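Local coordinates for protein alkaline phosphatase D (Bacillus subtilis, PDB 2YEQ) that hydrolyses phosphate esters, as a phosphodiesterase and alkaline phosphatase whose active site holds iron and calcium, at residues A[4-14]-A[26-34]; A[167-175]-A[184-192]. One frame throughout, in Å; residues are numbered along the deposited sequence.

Contact 1: residues A[4-14]-A[26-34]; sequences FSSYPFTLGVA and WTRLAPDPL. With PE5 (3,6,9,12,15,18,21,24-octaoxahexacosan-1-ol), chain Y.
Thr10 and Ala30 meet through one short bond: the hydroxyl OG1 of Thr10 donates to Ala30 O at 2.6 Å, coming from above the carbonyl plane. A chi1 of 54° sets that hydroxyl between the backbone N and the carbonyl carbon of its own residue, where it also touches CB of Pro33. A second threonine works in the other direction across the pair, Thr27 OG1 donating to Gly12 O at 2.7 Å. A backbone bond adds to these: Ala30 N donates to Pro8 O (2.9 Å), almost straight at 173° and on a lone pair of the oxygen. Regular pairing begins only at the far end, where Ala14 and Trp26 form an antiparallel hydrogen-bonded pair.

Apolar groups fill in around these bonds. The indole of Trp26 has Leu11 O at its benzo edge; Leu11 CB lies 3.9 Å from Trp26 CH2, and Ala14 CB is 3.7 Å from Trp26 CE3. Phe9 and Leu29 run side by side, with the Leu29 methyl CD2 3.6 Å from CE1 of the Phe9 ring. Pro31 CG comes to the edge of the Phe4 ring, one face of which is covered by Pro8 CG and the other by the PE5 molecule.

Further out, Phe9 to Gly12 forms a type I turn, while strand 13-16 makes a hairpin with 23-28 in the large mixed sheet. Trp26 NE1 bonds to Glu244 O, and Arg28 NE to Ala72 O, fixing both long side chains from beyond the pair. One water joins Ser6 OG, Tyr7 O and Pro31 O; another joins Leu11 N, Gly12 O and Arg28 O. Where regular pairing gives out, two threonine hydroxyls and two waters thus take up backbone carbonyls of both segments.

Contact 2: residues A[167-175]-A[184-192]; sequences NVRTHNSAE and NRHAQYRSD. With NA (sodium ion), chain B; EDO (1,2-ethanediol), chain S; EDO (1,2-ethanediol), chain C; EDO (1,2-ethanediol), chain F.
His171 and its neighbours in the irregular segment 167-175 run past helix 179-190, and the closest CA atoms, those of Asn172 and Arg185, are 6.9 Å apart. The guanidinium of Arg185 lies flat on one face of the His171 imidazole, the planes only 4° apart and the centres separated by 4.0 Å. The Arg185 side chain leaves the helix with CG anti to the backbone N (chi1 -178°), then bends at chi2 and chi3 to bring the flat group over the ring. At the guanidinium edge NE donates to Asn172 OD1 at 2.7 Å, approaching nearly along the C=O axis, while NH2 makes a weak bond to Ser173 OG. The imidazole is held at its rim too: NE2 and Tyr189 OH share a bond of 2.7 Å, straight at 177°.

This is loop-on-helix packing within the calcineurin-like phosphatase domain, and Arg185 NH1 reaches beyond it to the carbonyl O of Tyr154, a residue of the iron site. Gln188, one helical turn after Asn184, uses both ends of its amide, NE2 donating to Thr170 O at 2.9 Å and OE1 taking a longer, side-on bond from Asn172 N (3.3 Å). Arg169 NH1 forms a salt bridge with OD2 of Asp192, the N-cap residue of helix 193-201 (2.9 Å), the oxygen using its anti lone pair and lying in the guanidinium plane. At the other end of the loop, Glu175 binds a sodium ion chiefly through OE2, with OE1 more distant, alongside Glu214, Gln517 and three waters.

In the fold
From the N terminus, the chain first passes through contact 1, which closes the beta hairpin of strands 13-16 and 23-28 across 11 intervening residues. The chain then runs through the antiparallel sheet of strands 44-51, 59-67, 87-94 and 97-105 and through strands 117-122 and 145-148 before contact 2 folds the following loop back on helix 179-190, with eight residues between its segments. The two therefore follow in series, neither nested nor crossed. They nevertheless meet in space, their centres about 16 Å apart: Pro33 O packs on Ala187 CB, Leu11 CD2 on Ser191 OG, and Ala14 CB on Arg190 NH2. Helix 179-190 and the residue after it thus meet the hairpin and its flanking loops as well as 167-175.

Contact 1: residues A[4-14]-A[26-34]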
loop_
_atom_site.group_PDB
_atom_site.type_symbol
_atom_site.label_atom_id
_atom_site.label_comp_id
_atom_site.label_asym_id
_atom_site.label_seq_id
_atom_site.Cartn_x
_atom_site.Cartn_y
_atom_site.Cartn_z
ATOM N N PHE A 4 8.185 32.669 -8.200
ATOM C CA PHE A 4 9.048 31.513 -8.204
ATOM C C PHE A 4 10.002 31.577 -9.354
ATOM O O PHE A 4 9.648 32.088 -10.428
ATOM C CB PHE A 4 8.192 30.264 -8.355
ATOM C CG PHE A 4 7.266 30.050 -7.207
ATOM C CD1 PHE A 4 6.065 30.715 -7.153
ATOM C CD2 PHE A 4 7.632 29.219 -6.159
ATOM C CE1 PHE A 4 5.216 30.535 -6.081
ATOM C CE2 PHE A 4 6.791 29.036 -5.070
ATOM C CZ PHE A 4 5.590 29.670 -5.028
ATOM N N SER A 5 11.195 31.043 -9.144
ATOM C CA SER A 5 12.200 30.944 -10.178
ATOM C C SER A 5 12.036 29.625 -10.950
ATOM O O SER A 5 12.607 29.435 -12.027
ATOM C CB SER A 5 13.600 31.080 -9.557
ATOM O OG SER A 5 13.781 30.121 -8.555
ATOM N N SER A 6 11.229 28.718 -10.412
ATOM C CA SER A 6 10.937 27.472 -11.104
ATOM C C SER A 6 9.542 26.997 -10.724
ATOM O O SER A 6 9.018 27.370 -9.681
ATOM C CB SER A 6 11.987 26.421 -10.751
ATOM O OG SER A 6 12.032 25.468 -11.777
ATOM N N TYR A 7 8.919 26.224 -11.602
ATOM C CA TYR A 7 7.540 25.769 -11.401
ATOM C C TYR A 7 7.438 25.004 -10.061
ATOM O O TYR A 7 8.200 24.076 -9.838
ATOM C CB TYR A 7 7.155 24.849 -12.551
ATOM C CG TYR A 7 5.746 24.359 -12.469
ATOM C CD1 TYR A 7 4.688 25.254 -12.565
ATOM C CD2 TYR A 7 5.453 23.006 -12.280
ATOM C CE1 TYR A 7 3.394 24.833 -12.508
ATOM C CE2 TYR A 7 4.131 22.569 -12.206
ATOM C CZ TYR A 7 3.111 23.485 -12.333
ATOM O OH TYR A 7 1.774 23.106 -12.242
ATOM N N PRO A 8 6.558 25.423 -9.167
ATOM C CA PRO A 8 6.614 24.874 -7.796
ATOM C C PRO A 8 5.936 23.510 -7.594
ATOM O O PRO A 8 6.261 22.780 -6.634
ATOM C CB PRO A 8 5.959 25.957 -6.957
ATOM C CG PRO A 8 5.075 26.711 -7.896
ATOM C CD PRO A 8 5.759 26.666 -9.222
ATOM N N PHE A 9 5.019 23.139 -8.478
ATOM C CA PHE A 9 4.223 21.924 -8.262
ATOM C C PHE A 9 4.887 20.713 -8.932
ATOM O O PHE A 9 4.257 19.996 -9.699
ATOM C CB PHE A 9 2.794 22.115 -8.779
ATOM C CG PHE A 9 2.046 23.259 -8.130
ATOM C CD1 PHE A 9 1.544 23.142 -6.840
ATOM C CD2 PHE A 9 1.819 24.437 -8.819
ATOM C CE1 PHE A 9 0.852 24.166 -6.249
ATOM C CE2 PHE A 9 1.108 25.494 -8.221
ATOM C CZ PHE A 9 0.617 25.350 -6.952
ATOM N N THR A 10 6.163 20.500 -8.627
ATOM C CA THR A 10 6.975 19.454 -9.238
ATOM C C THR A 10 6.532 18.056 -8.790
ATOM O O THR A 10 6.905 17.062 -9.412
ATOM C CB THR A 10 8.455 19.629 -8.817
ATOM O OG1 THR A 10 8.510 19.669 -7.369
ATOM C CG2 THR A 10 9.060 20.959 -9.408
ATOM N N LEU A 11 5.797 17.973 -7.685
ATOM C CA LEU A 11 5.305 16.678 -7.173
ATOM C C LEU A 11 3.836 16.480 -7.487
ATOM O O LEU A 11 3.194 15.545 -6.973
ATOM C CB LEU A 11 5.519 16.582 -5.664
ATOM C CG LEU A 11 6.978 16.822 -5.265
ATOM C CD1 LEU A 11 7.141 16.544 -3.781
ATOM C CD2 LEU A 11 7.944 16.002 -6.079
ATOM N N GLY A 12 3.301 17.371 -8.321
ATOM C CA GLY A 12 1.910 17.288 -8.750
ATOM C C GLY A 12 0.916 17.547 -7.647
ATOM O O GLY A 12 1.150 18.337 -6.718
ATOM N N VAL A 13 -0.226 16.876 -7.763
ATOM C CA VAL A 13 -1.314 17.003 -6.834
ATOM C C VAL A 13 -1.849 15.617 -6.472
ATOM O O VAL A 13 -1.478 14.610 -7.091
ATOM C CB VAL A 13 -2.460 17.882 -7.415
ATOM C CG1 VAL A 13 -1.948 19.310 -7.787
ATOM C CG2 VAL A 13 -3.152 17.186 -8.631
ATOM N N ALA A 14 -2.686 15.566 -5.454
ATOM C CA ALA A 14 -3.258 14.292 -5.008
ATOM C C ALA A 14 -4.522 14.574 -4.250
ATOM O O ALA A 14 -4.760 15.705 -3.805
ATOM C CB ALA A 14 -2.254 13.480 -4.117
ATOM N N TRP A 26 -4.290 17.534 -1.745
ATOM C CA TRP A 26 -2.897 17.632 -1.382
ATOM C C TRP A 26 -2.079 18.255 -2.504
ATOM O O TRP A 26 -2.301 17.987 -3.689
ATOM C CB TRP A 26 -2.328 16.234 -1.072
ATOM C CG TRP A 26 -0.852 16.226 -0.785
ATOM C CD1 TRP A 26 -0.257 16.327 0.442
ATOM C CD2 TRP A 26 0.218 16.125 -1.741
ATOM N NE1 TRP A 26 1.110 16.308 0.304
ATOM C CE2 TRP A 26 1.430 16.191 -1.018
ATOM C CE3 TRP A 26 0.272 16.001 -3.140
ATOM C CZ2 TRP A 26 2.670 16.119 -1.631
ATOM C CZ3 TRP A 26 1.523 15.964 -3.751
ATOM C CH2 TRP A 26 2.705 16.011 -2.990
ATOM N N THR A 27 -1.118 19.081 -2.110
ATOM C CA THR A 27 0.019 19.353 -2.958
ATOM C C THR A 27 1.191 19.764 -2.067
ATOM O O THR A 27 1.075 19.749 -0.837
ATOM C CB THR A 27 -0.302 20.412 -4.029
ATOM O OG1 THR A 27 0.735 20.383 -5.015
ATOM C CG2 THR A 27 -0.474 21.821 -3.414
ATOM N N ARG A 28 2.302 20.099 -2.700
ATOM C CA ARG A 28 3.490 20.560 -2.013
ATOM C C ARG A 28 4.205 21.535 -2.946
ATOM O O ARG A 28 4.375 21.259 -4.165
ATOM C CB ARG A 28 4.427 19.398 -1.665
ATOM C CG ARG A 28 5.758 19.878 -0.984
ATOM C CD ARG A 28 6.647 18.770 -0.471
ATOM N NE ARG A 28 7.919 19.389 -0.117
ATOM C CZ ARG A 28 9.120 18.847 -0.203
ATOM N NH1 ARG A 28 9.300 17.587 -0.561
ATOM N NH2 ARG A 28 10.178 19.602 0.115
ATOM N N LEU A 29 4.651 22.651 -2.378
ATOM C CA LEU A 29 5.508 23.607 -3.102
ATOM C C LEU A 29 6.964 23.192 -2.970
ATOM O O LEU A 29 7.536 23.273 -1.878
ATOM C CB LEU A 29 5.327 25.023 -2.564
ATOM C CG LEU A 29 3.884 25.484 -2.415
ATOM C CD1 LEU A 29 3.820 26.947 -1.899
ATOM C CD2 LEU A 29 3.161 25.328 -3.759
ATOM N N ALA A 30 7.551 22.745 -4.086
ATOM C CA ALA A 30 8.903 22.210 -4.124
ATOM C C ALA A 30 9.601 22.490 -5.473
ATOM O O ALA A 30 9.924 21.557 -6.212
ATOM C CB ALA A 30 8.861 20.686 -3.844
ATOM N N PRO A 31 9.832 23.767 -5.801
ATOM C CA PRO A 31 10.537 24.124 -7.057
ATOM C C PRO A 31 11.904 23.461 -7.293
ATOM O O PRO A 31 12.263 23.283 -8.442
ATOM C CB PRO A 31 10.652 25.654 -6.988
ATOM C CG PRO A 31 10.381 26.016 -5.526
ATOM C CD PRO A 31 9.452 24.956 -5.019
ATOM N N ASP A 32 12.626 23.063 -6.236
ATOM C CA ASP A 32 13.882 22.236 -6.324
ATOM C C ASP A 32 13.758 20.973 -5.427
ATOM O O ASP A 32 14.305 20.949 -4.310
ATOM C CB ASP A 32 15.065 23.099 -5.846
ATOM C CG ASP A 32 16.428 22.465 -6.081
ATOM O OD1 ASP A 32 16.528 21.299 -6.510
ATOM O OD2 ASP A 32 17.428 23.182 -5.824
ATOM N N PRO A 33 13.068 19.933 -5.910
ATOM C CA PRO A 33 12.480 18.936 -5.009
ATOM C C PRO A 33 13.450 17.961 -4.340
ATOM O O PRO A 33 13.233 17.578 -3.200
ATOM C CB PRO A 33 11.488 18.183 -5.920
ATOM C CG PRO A 33 12.006 18.410 -7.321
ATOM C CD PRO A 33 12.567 19.780 -7.291
ATOM N N LEU A 34 14.505 17.564 -5.027
ATOM C CA LEU A 34 15.476 16.633 -4.439
ATOM C C LEU A 34 16.517 17.316 -3.521
ATOM O O LEU A 34 17.285 16.628 -2.839
ATOM C CB LEU A 34 16.154 15.824 -5.548
ATOM C CG LEU A 34 15.399 14.525 -5.896
ATOM C CD1 LEU A 34 13.933 14.793 -6.215
ATOM C CD2 LEU A 34 16.095 13.791 -7.047
HETATM C C50 PE5 Y . 7.685 33.252 -2.437
HETATM O O1 PE5 Y . 8.303 32.031 -2.879
HETATM C C1 PE5 Y . 9.649 32.218 -3.354
HETATM C C2 PE5 Y . 10.182 30.964 -4.056
HETATM O O2 PE5 Y . 11.307 31.215 -4.930
HETATM C C3 PE5 Y . 11.940 30.021 -5.428
HETATM C C4 PE5 Y . 11.137 29.361 -6.531
HETATM O O HOH W 1 10.693 23.528 -10.676
HETATM O O HOH W 2 3.896 19.506 -6.335
#

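Contact 2: residues A[167-175]-A[184-192]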
loop_
_atom_site.group_PDB
_atom_site.type_symbol
_atom_site.label_atom_id
_atom_site.label_comp_id
_atom_site.label_asym_id
_atom_site.label_seq_id
_atom_site.Cartn_x
_atom_site.Cartn_y
_atom_site.Cartn_z
ATOM N N ASN A 167 19.555 -2.662 -11.123
ATOM C CA ASN A 167 19.047 -1.371 -10.651
ATOM C C ASN A 167 19.138 -0.298 -11.744
ATOM O O ASN A 167 20.169 0.383 -11.897
ATOM C CB ASN A 167 19.771 -0.931 -9.380
ATOM C CG ASN A 167 19.211 -1.609 -8.145
ATOM O OD1 ASN A 167 18.471 -2.590 -8.265
ATOM N ND2 ASN A 167 19.531 -1.077 -6.961
ATOM N N VAL A 168 18.031 -0.104 -12.452
ATOM C CA VAL A 168 18.032 0.740 -13.645
ATOM C C VAL A 168 17.992 2.226 -13.318
ATOM O O VAL A 168 18.371 3.042 -14.153
ATOM C CB VAL A 168 16.878 0.338 -14.618
ATOM C CG1 VAL A 168 17.123 -1.084 -15.125
ATOM C CG2 VAL A 168 15.502 0.471 -13.952
ATOM N N ARG A 169 17.477 2.572 -12.134
ATOM C CA ARG A 169 17.568 3.926 -11.603
ATOM C C ARG A 169 18.300 3.857 -10.260
ATOM O O ARG A 169 18.605 2.761 -9.774
ATOM C CB ARG A 169 16.189 4.553 -11.440
ATOM C CG ARG A 169 15.314 4.565 -12.712
ATOM C CD ARG A 169 14.113 5.483 -12.575
ATOM N NE ARG A 169 12.987 4.802 -11.906
ATOM C CZ ARG A 169 11.752 5.268 -11.841
ATOM N NH1 ARG A 169 11.464 6.446 -12.358
ATOM N NH2 ARG A 169 10.787 4.565 -11.250
ATOM N N THR A 170 18.566 5.010 -9.666
ATOM C CA THR A 170 19.472 5.099 -8.506
ATOM C C THR A 170 18.893 6.005 -7.448
ATOM O O THR A 170 18.474 7.130 -7.750
ATOM C CB THR A 170 20.841 5.669 -8.945
ATOM O OG1 THR A 170 21.362 4.845 -9.989
ATOM C CG2 THR A 170 21.847 5.686 -7.753
ATOM N N HIS A 171 18.896 5.550 -6.194
ATOM C CA HIS A 171 18.460 6.394 -5.115
ATOM C C HIS A 171 19.294 7.664 -5.039
ATOM O O HIS A 171 20.454 7.670 -5.434
ATOM C CB HIS A 171 18.478 5.625 -3.788
ATOM C CG HIS A 171 17.265 4.786 -3.574
ATOM N ND1 HIS A 171 17.323 3.505 -3.061
ATOM C CD2 HIS A 171 15.955 5.035 -3.823
ATOM C CE1 HIS A 171 16.095 3.010 -2.997
ATOM N NE2 HIS A 171 15.246 3.925 -3.430
ATOM N N ASN A 172 18.663 8.729 -4.555
ATOM C CA ASN A 172 19.197 10.091 -4.564
ATOM C C ASN A 172 20.229 10.356 -3.484
ATOM O O ASN A 172 20.957 11.344 -3.568
ATOM C CB ASN A 172 18.054 11.096 -4.368
ATOM C CG ASN A 172 17.426 11.040 -2.934
ATOM O OD1 ASN A 172 16.953 9.992 -2.476
ATOM N ND2 ASN A 172 17.423 12.171 -2.247
ATOM N N SER A 173 20.293 9.478 -2.478
ATOM C CA SER A 173 21.128 9.698 -1.311
ATOM C C SER A 173 21.553 8.385 -0.674
ATOM O O SER A 173 21.056 7.314 -1.027
ATOM C CB SER A 173 20.359 10.527 -0.286
ATOM O OG SER A 173 19.327 9.772 0.370
ATOM N N ALA A 174 22.483 8.469 0.273
ATOM C CA ALA A 174 22.744 7.358 1.190
ATOM C C ALA A 174 21.481 7.028 1.946
ATOM O O ALA A 174 20.496 7.761 1.889
ATOM C CB ALA A 174 23.877 7.725 2.204
ATOM N N GLU A 175 21.525 5.937 2.703
ATOM C CA GLU A 175 20.380 5.526 3.506
ATOM C C GLU A 175 19.839 6.690 4.304
ATOM O O GLU A 175 20.599 7.389 4.993
ATOM C CB GLU A 175 20.742 4.357 4.444
ATOM C CG GLU A 175 19.533 3.895 5.286
ATOM C CD GLU A 175 19.783 2.644 6.131
ATOM O OE1 GLU A 175 20.932 2.174 6.185
ATOM O OE2 GLU A 175 18.830 2.131 6.771
ATOM N N ASN A 184 13.339 14.305 0.989
ATOM C CA ASN A 184 13.970 14.231 -0.308
ATOM C C ASN A 184 13.716 12.894 -1.002
ATOM O O ASN A 184 13.561 12.828 -2.233
ATOM C CB ASN A 184 15.473 14.541 -0.220
ATOM C CG ASN A 184 15.747 16.002 0.124
ATOM O OD1 ASN A 184 14.853 16.842 0.010
ATOM N ND2 ASN A 184 16.972 16.301 0.578
ATOM N N ARG A 185 13.665 11.816 -0.228
ATOM C CA ARG A 185 13.368 10.519 -0.824
ATOM C C ARG A 185 11.902 10.495 -1.313
ATOM O O ARG A 185 11.645 9.995 -2.407
ATOM C CB ARG A 185 13.594 9.394 0.176
ATOM C CG ARG A 185 13.347 8.005 -0.370
ATOM C CD ARG A 185 14.264 7.641 -1.489
ATOM N NE ARG A 185 15.695 7.896 -1.272
ATOM C CZ ARG A 185 16.585 7.036 -0.789
ATOM N NH1 ARG A 185 16.213 5.818 -0.381
ATOM N NH2 ARG A 185 17.879 7.402 -0.713
ATOM N N HIS A 186 10.963 10.991 -0.511
ATOM C CA HIS A 186 9.555 11.134 -0.980
ATOM C C HIS A 186 9.480 11.965 -2.265
ATOM O O HIS A 186 8.761 11.618 -3.192
ATOM C CB HIS A 186 8.605 11.728 0.056
ATOM C CG HIS A 186 8.070 10.721 1.032
ATOM N ND1 HIS A 186 6.847 10.095 1.035
ATOM C CD2 HIS A 186 8.712 10.199 2.059
ATOM C CE1 HIS A 186 6.781 9.269 2.083
ATOM N NE2 HIS A 186 7.923 9.288 2.693
ATOM N N ALA A 187 10.250 13.048 -2.328
ATOM C CA ALA A 187 10.298 13.873 -3.521
ATOM C C ALA A 187 10.865 13.122 -4.723
ATOM O O ALA A 187 10.368 13.305 -5.842
ATOM C CB ALA A 187 11.096 15.158 -3.246
ATOM N N GLN A 188 11.885 12.283 -4.524
ATOM C CA GLN A 188 12.449 11.524 -5.635
ATOM C C GLN A 188 11.390 10.627 -6.271
ATOM O O GLN A 188 11.267 10.585 -7.487
ATOM C CB GLN A 188 13.628 10.653 -5.215
ATOM C CG GLN A 188 14.123 9.749 -6.328
ATOM C CD GLN A 188 15.358 8.952 -5.964
ATOM O OE1 GLN A 188 15.440 8.389 -4.865
ATOM N NE2 GLN A 188 16.328 8.882 -6.896
ATOM N N TYR A 189 10.685 9.875 -5.432
ATOM C CA TYR A 189 9.652 8.927 -5.880
ATOM C C TYR A 189 8.466 9.645 -6.509
ATOM O O TYR A 189 8.021 9.272 -7.581
ATOM C CB TYR A 189 9.167 8.041 -4.696
ATOM C CG TYR A 189 10.072 6.849 -4.414
ATOM C CD1 TYR A 189 11.419 7.023 -4.132
ATOM C CD2 TYR A 189 9.566 5.558 -4.381
ATOM C CE1 TYR A 189 12.241 5.946 -3.868
ATOM C CE2 TYR A 189 10.378 4.467 -4.132
ATOM C CZ TYR A 189 11.716 4.667 -3.840
ATOM O OH TYR A 189 12.537 3.587 -3.608
ATOM N N ARG A 190 7.981 10.687 -5.835
ATOM C CA ARG A 190 6.787 11.405 -6.225
ATOM C C ARG A 190 7.003 12.299 -7.479
ATOM O O ARG A 190 6.030 12.753 -8.075
ATOM C CB ARG A 190 6.288 12.226 -5.036
ATOM C CG ARG A 190 4.925 12.869 -5.165
ATOM C CD ARG A 190 3.865 11.814 -5.455
ATOM N NE ARG A 190 2.567 12.012 -4.843
ATOM C CZ ARG A 190 2.291 12.123 -3.538
ATOM N NH1 ARG A 190 3.235 12.134 -2.605
ATOM N NH2 ARG A 190 1.033 12.297 -3.157
ATOM N N SER A 191 8.260 12.522 -7.865
ATOM C CA SER A 191 8.615 13.295 -9.053
ATOM C C SER A 191 8.297 12.526 -10.351
ATOM O O SER A 191 8.309 13.101 -11.428
ATOM C CB SER A 191 10.135 13.576 -9.060
ATOM O OG SER A 191 10.428 14.588 -8.141
ATOM N N ASP A 192 8.140 11.215 -10.244
ATOM C CA ASP A 192 7.899 10.379 -11.407
ATOM C C ASP A 192 6.540 10.729 -12.011
ATOM O O ASP A 192 5.536 10.695 -11.318
ATOM C CB ASP A 192 7.934 8.912 -11.015
ATOM C CG ASP A 192 7.753 8.012 -12.199
ATOM O OD1 ASP A 192 6.593 7.939 -12.661
ATOM O OD2 ASP A 192 8.748 7.418 -12.667
HETATM NA NA NA B . 19.361 0.026 7.284
HETATM C C1 EDO S . 23.450 11.758 1.314
HETATM O O1 EDO S . 24.070 10.914 0.323
HETATM C C2 EDO S . 22.949 10.952 2.513
HETATM O O2 EDO S . 22.240 11.805 3.421
HETATM C C1 EDO C . 19.093 15.332 2.811
HETATM O O1 EDO C . 20.062 16.246 3.358
HETATM C C2 EDO C . 19.726 14.299 1.871
HETATM O O2 EDO C . 18.857 13.984 0.775
HETATM C C1 EDO F . 23.927 9.552 -4.453
HETATM O O1 EDO F . 23.327 8.888 -5.571
HETATM C C2 EDO F . 24.567 8.549 -3.512
HETATM O O2 EDO F . 25.264 9.246 -2.481
HETATM O O HOH W 3 20.797 0.619 8.856
HETATM O O HOH W 4 19.330 -2.136 8.026
HETATM O O HOH W 5 17.885 -0.653 5.726
#